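Local structure of MmeI (Methylophilus methylotrophus, 5HR4) at residues A515-Q526 with L550-I559; F254-F262 with F445-T453. The protein is a Type IIL restriction-modification enzyme that binds DNA and probably transfers a methyl group from S-adenosyl-L-methionine to adenine N6. One frame throughout, in Å; residues are numbered along the deposited sequence.

Contact 1: residues A515-Q526 with L550-I559. With SFG (sinefungin), chain H.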
loop_
_atom_site.group_PDB
_atom_site.type_symbol
_atom_site.label_atom_id
_atom_site.label_comp_id
_atom_site.label_asym_id
_atom_site.label_seq_id
_atom_site.Cartn_x
_atom_site.Cartn_y
_atom_site.Cartn_z
ATOM N N ALA A 515 -10.093 0.106 0.068
ATOM C CA ALA A 515 -11.213 0.910 0.545
ATOM C C ALA A 515 -12.263 0.051 1.229
ATOM O O ALA A 515 -12.840 0.469 2.230
ATOM C CB ALA A 515 -11.827 1.695 -0.607
ATOM N N ALA A 516 -12.466 -1.180 0.747
ATOM C CA ALA A 516 -13.476 -2.081 1.310
ATOM C C ALA A 516 -13.392 -2.232 2.834
ATOM O O ALA A 516 -14.423 -2.356 3.501
ATOM C CB ALA A 516 -13.359 -3.447 0.651
ATOM N N TRP A 517 -12.192 -2.261 3.410
ATOM C CA TRP A 517 -12.131 -2.461 4.862
ATOM C C TRP A 517 -12.684 -1.277 5.653
ATOM O O TRP A 517 -13.024 -1.450 6.826
ATOM C CB TRP A 517 -10.700 -2.749 5.334
ATOM C CG TRP A 517 -10.302 -4.180 5.174
ATOM C CD1 TRP A 517 -10.064 -5.083 6.163
ATOM C CD2 TRP A 517 -10.110 -4.877 3.942
ATOM N NE1 TRP A 517 -9.730 -6.302 5.622
ATOM C CE2 TRP A 517 -9.749 -6.199 4.260
ATOM C CE3 TRP A 517 -10.199 -4.507 2.599
ATOM C CZ2 TRP A 517 -9.475 -7.153 3.284
ATOM C CZ3 TRP A 517 -9.933 -5.458 1.626
ATOM C CH2 TRP A 517 -9.577 -6.767 1.973
ATOM N N TYR A 518 -12.788 -0.088 5.045
ATOM C CA TYR A 518 -13.256 1.076 5.797
ATOM C C TYR A 518 -14.745 1.008 6.122
ATOM O O TYR A 518 -15.109 1.232 7.292
ATOM C CB TYR A 518 -12.899 2.360 5.046
ATOM C CG TYR A 518 -11.442 2.743 5.131
ATOM C CD1 TYR A 518 -10.478 2.058 4.397
ATOM C CD2 TYR A 518 -11.034 3.806 5.926
ATOM C CE1 TYR A 518 -9.156 2.404 4.461
ATOM C CE2 TYR A 518 -9.703 4.169 6.003
ATOM C CZ TYR A 518 -8.771 3.461 5.270
ATOM O OH TYR A 518 -7.450 3.816 5.340
ATOM N N PRO A 519 -15.652 0.743 5.175
ATOM C CA PRO A 519 -17.064 0.599 5.560
ATOM C C PRO A 519 -17.302 -0.584 6.475
ATOM O O PRO A 519 -18.169 -0.507 7.353
ATOM C CB PRO A 519 -17.781 0.413 4.215
ATOM C CG PRO A 519 -16.862 0.985 3.220
ATOM C CD PRO A 519 -15.493 0.666 3.717
ATOM N N LYS A 520 -16.564 -1.683 6.283
ATOM C CA LYS A 520 -16.638 -2.810 7.208
ATOM C C LYS A 520 -16.394 -2.344 8.632
ATOM O O LYS A 520 -17.292 -2.410 9.478
ATOM C CB LYS A 520 -15.634 -3.893 6.806
ATOM C CG LYS A 520 -16.213 -4.918 5.878
ATOM C CD LYS A 520 -17.329 -5.683 6.565
ATOM C CE LYS A 520 -17.434 -7.110 6.070
ATOM N NZ LYS A 520 -18.578 -7.827 6.718
ATOM N N ALA A 521 -15.180 -1.850 8.908
ATOM C CA ALA A 521 -14.875 -1.270 10.214
ATOM C C ALA A 521 -15.936 -0.268 10.635
ATOM O O ALA A 521 -16.422 -0.311 11.771
ATOM C CB ALA A 521 -13.506 -0.596 10.182
ATOM N N ALA A 522 -16.338 0.621 9.718
ATOM C CA ALA A 522 -17.313 1.654 10.066
ATOM C C ALA A 522 -18.650 1.052 10.483
ATOM O O ALA A 522 -19.309 1.568 11.389
ATOM C CB ALA A 522 -17.506 2.618 8.902
ATOM N N HIS A 523 -19.073 -0.035 9.836
ATOM C CA HIS A 523 -20.307 -0.694 10.262
ATOM C C HIS A 523 -20.097 -1.474 11.556
ATOM O O HIS A 523 -20.958 -1.471 12.440
ATOM C CB HIS A 523 -20.836 -1.603 9.147
ATOM C CG HIS A 523 -21.582 -0.862 8.074
ATOM N ND1 HIS A 523 -21.080 -0.679 6.800
ATOM C CD2 HIS A 523 -22.785 -0.240 8.093
ATOM C CE1 HIS A 523 -21.946 0.012 6.079
ATOM N NE2 HIS A 523 -22.990 0.290 6.840
ATOM N N TYR A 524 -18.936 -2.112 11.696
ATOM C CA TYR A 524 -18.637 -2.902 12.880
ATOM C C TYR A 524 -18.657 -2.061 14.155
ATOM O O TYR A 524 -19.207 -2.482 15.180
ATOM C CB TYR A 524 -17.277 -3.556 12.691
ATOM C CG TYR A 524 -16.772 -4.365 13.862
ATOM C CD1 TYR A 524 -17.341 -5.587 14.187
ATOM C CD2 TYR A 524 -15.694 -3.933 14.611
ATOM C CE1 TYR A 524 -16.861 -6.335 15.250
ATOM C CE2 TYR A 524 -15.208 -4.677 15.668
ATOM C CZ TYR A 524 -15.791 -5.873 15.979
ATOM O OH TYR A 524 -15.309 -6.623 17.024
ATOM N N ILE A 525 -18.043 -0.875 14.127
ATOM C CA ILE A 525 -17.931 -0.087 15.355
ATOM C C ILE A 525 -19.192 0.698 15.645
ATOM O O ILE A 525 -19.265 1.371 16.683
ATOM C CB ILE A 525 -16.729 0.885 15.324
ATOM C CG1 ILE A 525 -16.943 1.996 14.302
ATOM C CG2 ILE A 525 -15.450 0.134 15.004
ATOM C CD1 ILE A 525 -15.829 3.025 14.317
ATOM N N GLN A 526 -20.191 0.635 14.762
ATOM C CA GLN A 526 -21.420 1.384 14.994
ATOM C C GLN A 526 -22.057 0.998 16.325
ATOM O O GLN A 526 -22.741 1.821 16.943
ATOM C CB GLN A 526 -22.394 1.155 13.829
ATOM C CG GLN A 526 -23.282 2.350 13.492
ATOM C CD GLN A 526 -22.501 3.538 12.934
ATOM O OE1 GLN A 526 -21.836 3.423 11.906
ATOM N NE2 GLN A 526 -22.577 4.686 13.615
ATOM N N LEU A 550 -15.432 7.314 -1.666
ATOM C CA LEU A 550 -15.249 6.647 -0.380
ATOM C C LEU A 550 -15.677 7.487 0.808
ATOM O O LEU A 550 -16.278 6.962 1.748
ATOM C CB LEU A 550 -13.784 6.244 -0.187
ATOM C CG LEU A 550 -13.488 5.579 1.160
ATOM C CD1 LEU A 550 -14.413 4.395 1.371
ATOM C CD2 LEU A 550 -12.061 5.118 1.214
ATOM N N TRP A 551 -15.392 8.771 0.788
ATOM C CA TRP A 551 -15.580 9.595 1.974
ATOM C C TRP A 551 -17.003 10.118 2.171
ATOM O O TRP A 551 -17.408 10.329 3.323
ATOM C CB TRP A 551 -14.553 10.723 1.936
ATOM C CG TRP A 551 -13.235 10.091 2.116
ATOM C CD1 TRP A 551 -12.335 9.755 1.141
ATOM C CD2 TRP A 551 -12.698 9.604 3.346
ATOM N NE1 TRP A 551 -11.247 9.124 1.701
ATOM C CE2 TRP A 551 -11.448 9.016 3.055
ATOM C CE3 TRP A 551 -13.140 9.634 4.675
ATOM C CZ2 TRP A 551 -10.637 8.460 4.046
ATOM C CZ3 TRP A 551 -12.339 9.079 5.652
ATOM C CH2 TRP A 551 -11.101 8.499 5.332
ATOM N N PRO A 552 -17.798 10.340 1.114
ATOM C CA PRO A 552 -19.232 10.570 1.348
ATOM C C PRO A 552 -19.862 9.476 2.191
ATOM O O PRO A 552 -20.563 9.766 3.171
ATOM C CB PRO A 552 -19.797 10.616 -0.075
ATOM C CG PRO A 552 -18.715 11.225 -0.854
ATOM C CD PRO A 552 -17.444 10.643 -0.288
ATOM N N LEU A 553 -19.609 8.214 1.844
ATOM C CA LEU A 553 -20.167 7.115 2.619
ATOM C C LEU A 553 -19.596 7.080 4.032
ATOM O O LEU A 553 -20.330 6.823 4.994
ATOM C CB LEU A 553 -19.912 5.794 1.903
ATOM C CG LEU A 553 -20.317 4.557 2.702
ATOM C CD1 LEU A 553 -21.828 4.471 2.839
ATOM C CD2 LEU A 553 -19.741 3.294 2.066
ATOM N N LEU A 554 -18.295 7.334 4.191
ATOM C CA LEU A 554 -17.707 7.223 5.523
ATOM C C LEU A 554 -18.216 8.329 6.441
ATOM O O LEU A 554 -18.597 8.065 7.589
ATOM C CB LEU A 554 -16.178 7.239 5.444
ATOM C CG LEU A 554 -15.504 5.956 4.935
ATOM C CD1 LEU A 554 -13.986 5.950 5.160
ATOM C CD2 LEU A 554 -16.140 4.748 5.568
ATOM N N LEU A 555 -18.236 9.577 5.954
ATOM C CA LEU A 555 -18.704 10.682 6.793
ATOM C C LEU A 555 -20.158 10.477 7.207
ATOM O O LEU A 555 -20.517 10.689 8.370
ATOM C CB LEU A 555 -18.530 12.018 6.066
ATOM C CG LEU A 555 -17.101 12.505 5.769
ATOM C CD1 LEU A 555 -17.113 13.819 5.003
ATOM C CD2 LEU A 555 -16.291 12.673 7.039
ATOM N N SER A 556 -20.998 10.020 6.278
ATOM C CA SER A 556 -22.406 9.799 6.581
ATOM C C SER A 556 -22.611 8.783 7.694
ATOM O O SER A 556 -23.689 8.757 8.295
ATOM C CB SER A 556 -23.149 9.333 5.323
ATOM O OG SER A 556 -22.952 7.947 5.096
ATOM N N LEU A 557 -21.620 7.941 7.977
ATOM C CA LEU A 557 -21.758 6.916 9.004
ATOM C C LEU A 557 -21.236 7.365 10.360
ATOM O O LEU A 557 -21.248 6.572 11.308
ATOM C CB LEU A 557 -21.044 5.637 8.571
ATOM C CG LEU A 557 -21.724 4.889 7.417
ATOM C CD1 LEU A 557 -21.005 3.576 7.129
ATOM C CD2 LEU A 557 -23.197 4.634 7.712
ATOM N N GLY A 558 -20.803 8.618 10.475
ATOM C CA GLY A 558 -20.255 9.146 11.695
ATOM C C GLY A 558 -18.747 9.090 11.790
ATOM O O GLY A 558 -18.197 9.464 12.834
ATOM N N ILE A 559 -18.054 8.638 10.741
ATOM C CA ILE A 559 -16.624 8.393 10.861
ATOM C C ILE A 559 -15.886 9.716 10.890
ATOM O O ILE A 559 -16.129 10.604 10.059
ATOM C CB ILE A 559 -16.110 7.511 9.720
ATOM C CG1 ILE A 559 -16.715 6.112 9.819
ATOM C CG2 ILE A 559 -14.598 7.413 9.809
ATOM C CD1 ILE A 559 -16.188 5.325 10.968
HETATM N N SFG H . 0.197 -6.700 8.034
HETATM C CA SFG H . 0.656 -8.005 7.609
HETATM C C SFG H . 2.091 -8.149 8.079
HETATM O O SFG H . 2.619 -7.196 8.694
HETATM O OXT SFG H . 2.747 -9.198 7.871
HETATM C CB SFG H . 0.587 -8.121 6.090
HETATM C CG SFG H . -0.837 -7.800 5.660
HETATM C CD SFG H . -0.795 -7.661 4.154
HETATM N NE SFG H . -0.324 -6.320 3.870
HETATM C "C5'" SFG H . -2.172 -7.915 3.519
HETATM C "C4'" SFG H . -2.811 -9.294 3.897
HETATM O "O4'" SFG H . -4.083 -9.260 3.617
HETATM C "C3'" SFG H . -2.286 -10.479 3.067
HETATM O "O3'" SFG H . -1.611 -11.298 3.909
HETATM C "C2'" SFG H . -3.538 -11.169 2.451
HETATM O "O2'" SFG H . -3.455 -12.654 2.544
HETATM C "C1'" SFG H . -4.516 -10.754 3.192
HETATM N N9 SFG H . -5.745 -10.585 2.483
HETATM C C8 SFG H . -5.930 -10.137 1.244
HETATM N N7 SFG H . -7.243 -10.094 1.005
HETATM C C5 SFG H . -7.867 -10.511 2.106
HETATM C C6 SFG H . -9.204 -10.667 2.380
HETATM N N6 SFG H . -10.393 -10.428 1.600
HETATM N N1 SFG H . -9.609 -11.107 3.565
HETATM C C2 SFG H . -8.684 -11.403 4.509
HETATM N N3 SFG H . -7.361 -11.255 4.236
HETATM C C4 SFG H . -6.950 -10.806 3.028
#

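Contact 2: residues F254-F262 with F445-T453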
loop_
_atom_site.group_PDB
_atom_site.type_symbol
_atom_site.label_atom_id
_atom_site.label_comp_id
_atom_site.label_asym_id
_atom_site.label_seq_id
_atom_site.Cartn_x
_atom_site.Cartn_y
_atom_site.Cartn_z
ATOM N N PHE A 254 11.804 -34.513 25.513
ATOM C CA PHE A 254 11.087 -33.349 24.998
ATOM C C PHE A 254 9.883 -33.037 25.870
ATOM O O PHE A 254 9.142 -33.944 26.250
ATOM C CB PHE A 254 10.610 -33.586 23.567
ATOM C CG PHE A 254 11.699 -33.543 22.556
ATOM C CD1 PHE A 254 12.003 -32.362 21.902
ATOM C CD2 PHE A 254 12.429 -34.672 22.265
ATOM C CE1 PHE A 254 13.024 -32.313 20.969
ATOM C CE2 PHE A 254 13.446 -34.632 21.335
ATOM C CZ PHE A 254 13.748 -33.448 20.689
ATOM N N PRO A 255 9.644 -31.772 26.173
ATOM C CA PRO A 255 8.555 -31.435 27.097
ATOM C C PRO A 255 7.206 -31.619 26.433
ATOM O O PRO A 255 7.093 -31.676 25.210
ATOM C CB PRO A 255 8.808 -29.957 27.408
ATOM C CG PRO A 255 9.430 -29.429 26.096
ATOM C CD PRO A 255 10.265 -30.570 25.568
ATOM N N TYR A 256 6.177 -31.662 27.266
ATOM C CA TYR A 256 4.798 -31.546 26.802
ATOM C C TYR A 256 4.481 -30.089 26.446
ATOM O O TYR A 256 4.742 -29.172 27.241
ATOM C CB TYR A 256 3.865 -32.088 27.894
ATOM C CG TYR A 256 2.387 -31.780 27.758
ATOM C CD1 TYR A 256 1.628 -32.300 26.707
ATOM C CD2 TYR A 256 1.731 -30.997 28.712
ATOM C CE1 TYR A 256 0.260 -32.018 26.597
ATOM C CE2 TYR A 256 0.371 -30.712 28.611
ATOM C CZ TYR A 256 -0.367 -31.224 27.558
ATOM O OH TYR A 256 -1.728 -30.924 27.468
ATOM N N ILE A 257 3.937 -29.864 25.242
ATOM C CA ILE A 257 3.686 -28.512 24.738
ATOM C C ILE A 257 2.184 -28.233 24.562
ATOM O O ILE A 257 1.680 -27.193 25.001
ATOM C CB ILE A 257 4.457 -28.265 23.422
ATOM C CG1 ILE A 257 5.945 -28.528 23.630
ATOM C CG2 ILE A 257 4.264 -26.842 22.948
ATOM C CD1 ILE A 257 6.636 -27.366 24.331
ATOM N N ASN A 258 1.474 -29.114 23.859
ATOM C CA ASN A 258 -0.001 -29.124 23.725
ATOM C C ASN A 258 -0.453 -27.875 22.986
ATOM O O ASN A 258 0.164 -27.481 21.984
ATOM C CB ASN A 258 -0.655 -29.262 25.042
ATOM C CG ASN A 258 -2.160 -29.488 24.934
ATOM O OD1 ASN A 258 -2.871 -29.312 25.932
ATOM N ND2 ASN A 258 -2.657 -29.896 23.730
ATOM N N GLY A 259 -1.540 -27.242 23.433
ATOM C CA GLY A 259 -2.021 -26.087 22.701
ATOM C C GLY A 259 -2.605 -26.468 21.352
ATOM O O GLY A 259 -2.271 -27.532 20.828
ATOM N N LYS A 260 -3.464 -25.612 20.774
ATOM C CA LYS A 260 -3.969 -25.800 19.408
ATOM C C LYS A 260 -2.874 -26.150 18.398
ATOM O O LYS A 260 -3.173 -26.644 17.308
ATOM C CB LYS A 260 -4.694 -24.522 18.964
ATOM C CG LYS A 260 -5.615 -24.674 17.753
ATOM C CD LYS A 260 -6.069 -23.299 17.268
ATOM C CE LYS A 260 -6.655 -23.374 15.866
ATOM N NZ LYS A 260 -6.962 -22.029 15.299
ATOM N N LEU A 261 -1.614 -25.914 18.738
ATOM C CA LEU A 261 -0.522 -26.127 17.800
ATOM C C LEU A 261 -0.192 -27.593 17.627
ATOM O O LEU A 261 0.270 -27.974 16.553
ATOM C CB LEU A 261 0.727 -25.360 18.255
ATOM C CG LEU A 261 2.085 -25.569 17.559
ATOM C CD1 LEU A 261 2.019 -25.239 16.080
ATOM C CD2 LEU A 261 3.173 -24.742 18.231
ATOM N N PHE A 262 -0.421 -28.442 18.631
ATOM C CA PHE A 262 0.028 -29.830 18.522
ATOM C C PHE A 262 -1.102 -30.857 18.623
ATOM O O PHE A 262 -0.832 -32.075 18.672
ATOM C CB PHE A 262 1.120 -30.104 19.563
ATOM C CG PHE A 262 2.454 -29.561 19.156
ATOM C CD1 PHE A 262 3.236 -30.242 18.237
ATOM C CD2 PHE A 262 2.901 -28.332 19.635
ATOM C CE1 PHE A 262 4.469 -29.726 17.818
ATOM C CE2 PHE A 262 4.126 -27.809 19.218
ATOM C CZ PHE A 262 4.911 -28.509 18.302
ATOM N N PHE A 445 10.344 -18.088 34.365
ATOM C CA PHE A 445 8.903 -18.087 34.175
ATOM C C PHE A 445 8.603 -18.290 32.699
ATOM O O PHE A 445 8.979 -17.447 31.876
ATOM C CB PHE A 445 8.304 -16.784 34.675
ATOM C CG PHE A 445 6.907 -16.558 34.222
ATOM C CD1 PHE A 445 5.839 -17.082 34.940
ATOM C CD2 PHE A 445 6.644 -15.808 33.081
ATOM C CE1 PHE A 445 4.539 -16.863 34.522
ATOM C CE2 PHE A 445 5.344 -15.583 32.662
ATOM C CZ PHE A 445 4.291 -16.110 33.383
ATOM N N ALA A 446 7.924 -19.398 32.372
ATOM C CA ALA A 446 7.532 -19.711 31.004
ATOM C C ALA A 446 6.076 -20.159 30.973
ATOM O O ALA A 446 5.547 -20.706 31.945
ATOM C CB ALA A 446 8.416 -20.795 30.383
ATOM N N ARG A 447 5.431 -19.920 29.835
ATOM C CA ARG A 447 4.069 -20.371 29.626
ATOM C C ARG A 447 4.052 -21.597 28.718
ATOM O O ARG A 447 3.486 -21.569 27.613
ATOM C CB ARG A 447 3.211 -19.235 29.067
ATOM C CG ARG A 447 2.879 -18.194 30.091
ATOM C CD ARG A 447 2.413 -16.929 29.426
ATOM N NE ARG A 447 1.554 -16.144 30.312
ATOM C CZ ARG A 447 1.286 -14.852 30.144
ATOM N NH1 ARG A 447 1.824 -14.180 29.125
ATOM N NH2 ARG A 447 0.481 -14.224 30.994
ATOM N N ILE A 448 4.658 -22.676 29.206
ATOM C CA ILE A 448 4.632 -23.983 28.561
ATOM C C ILE A 448 4.069 -24.990 29.554
ATOM O O ILE A 448 4.542 -25.051 30.689
ATOM C CB ILE A 448 6.025 -24.435 28.092
ATOM C CG1 ILE A 448 6.654 -23.355 27.198
ATOM C CG2 ILE A 448 5.931 -25.777 27.363
ATOM C CD1 ILE A 448 5.891 -23.095 25.944
ATOM N N PRO A 449 3.095 -25.829 29.169
ATOM C CA PRO A 449 2.498 -25.949 27.845
ATOM C C PRO A 449 1.601 -24.771 27.456
ATOM O O PRO A 449 1.206 -23.941 28.286
ATOM C CB PRO A 449 1.676 -27.244 27.970
ATOM C CG PRO A 449 1.301 -27.277 29.355
ATOM C CD PRO A 449 2.522 -26.824 30.086
ATOM N N LEU A 450 1.257 -24.746 26.173
ATOM C CA LEU A 450 0.515 -23.644 25.580
ATOM C C LEU A 450 -0.941 -23.722 26.022
ATOM O O LEU A 450 -1.734 -24.477 25.461
ATOM C CB LEU A 450 0.659 -23.705 24.062
ATOM C CG LEU A 450 2.121 -23.581 23.604
ATOM C CD1 LEU A 450 2.297 -23.890 22.122
ATOM C CD2 LEU A 450 2.665 -22.176 23.934
ATOM N N LYS A 451 -1.307 -22.941 27.034
ATOM C CA LYS A 451 -2.688 -22.916 27.500
ATOM C C LYS A 451 -3.499 -21.739 26.961
ATOM O O LYS A 451 -4.731 -21.794 26.985
ATOM C CB LYS A 451 -2.728 -22.908 29.032
ATOM N N SER A 452 -2.852 -20.687 26.481
ATOM C CA SER A 452 -3.526 -19.508 25.965
ATOM C C SER A 452 -3.405 -19.517 24.450
ATOM O O SER A 452 -2.369 -19.914 23.901
ATOM C CB SER A 452 -2.893 -18.236 26.552
ATOM O OG SER A 452 -3.854 -17.209 26.774
ATOM N N THR A 453 -4.472 -19.128 23.759
ATOM C CA THR A 453 -4.347 -19.151 22.321
ATOM C C THR A 453 -4.912 -17.881 21.689
ATOM O O THR A 453 -5.976 -17.382 22.108
ATOM C CB THR A 453 -5.019 -20.397 21.700
ATOM O OG1 THR A 453 -6.441 -20.229 21.670
ATOM C CG2 THR A 453 -4.671 -21.669 22.495
#

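Contact 1: residues A515-Q526 with L550-I559
Leu554 reaches across to Tyr518 and Ala522 between two nearly parallel helices, whose segment axes lie 10.3 Å apart at 6°. Its CB and CG form the stem, with CG beside the backbone N (chi1 -75°), which carries both methyls to the facing helix. CD1 lies 3.7 Å from Tyr518 CD2 while also sitting over one face of the Trp551 ring; CD2 rests against the Tyr518 backbone and 4.2 Å from Ala522 CB. Ile559 CD1 closes in on that same Ala522 CB at 3.7 Å. Next to Leu554, Leu553 sends CD2 to Pro519 CG at 3.9 Å, the two side chains crossing at about a right angle. Leu557 sends CD1 over a face of the His523 imidazole, a CH-pi contact 4.0 Å from the ring centroid; His523 ND1 makes a weak bond to Pro519 O. Past Leu557, Gly558 with its positive phi closes the helix in a Schellman motif: Ile559 N bonds back to Leu554 O and Gly558 N to Leu555 O. Trp517 turns to the cofactor site instead: the edge of its ring meets the sinefungin adenine near the indole plane, CZ2 lying 3.6 Å from C6, and NE1 is hydrogen-bonded to Pro362 O. An alanine in place of Trp517 is likely to leave Pro362 O without its indole donor and open a gap beside the adenine. Tyr518 and Ile559 also pack on Phe587 of strand 581-588, placing the pair on the methyltransferase sheet. The interface is chiefly methyl and ring carbon, so it depends on close fit and burial more than on directional bonds.

Contact 2: residues F254-F262 with F445-T453
Ile257 and Leu450 run alongside each other, their tips turned in one direction. With CG2 of Ile257 anti to the backbone N, this branch meets Leu450 CD1 at 3.6 Å, while the other branch (chi1 -56°) takes CD1 to Ile448 CG2. Leu450, its CG anti to the carbonyl carbon (chi1 -61°), extends the same CD1 toward Leu261 CD2, 4.1 Å away. The backbones join beneath these side chains: Leu450 N donates to Ile257 O at 2.7 Å, nearly in line with the carbonyl bond. Pro449, preceded by a cis peptide, presents its CG to Tyr256 CE2 at 3.6 Å, and the Tyr256 hydroxyl makes a weak bond to Asn258 OD1. Gly259 has positive phi, and a CB there would run into Leu450 CB, so the missing side chain lets the two backbones come together. Phe195 of helix 183-200 covers Ile257 and Leu261, and Trp427 of helix 416-440 packs on Leu450. The arrangement is a loop-to-loop junction with one backbone hydrogen bond over an aliphatic cluster, joining the helicase-spacer region to the methyltransferase loop that leads into strand 455-458.

In the fold
From the N terminus, 254-262 comes first, in the helicase-spacer region. The chain then runs through mostly helical structure and the first methyltransferase strands before 445-453 returns to it, closing a loop of 182 intervening residues. Contact 1 opens only afterwards and closes a short one: 23 residues, including strand 532-538, separate 515-526 from 550-559. The two loops therefore follow in series, neither nesting nor crossing, with centres 39 Å apart. Contact 2 ties the spacer to the 455-458 edge of the sheet; contact 1 pairs helices flanking strand 532-538 in a sheet whose 3-2-1-4-5-7-6 order marks a class I methyltransferase.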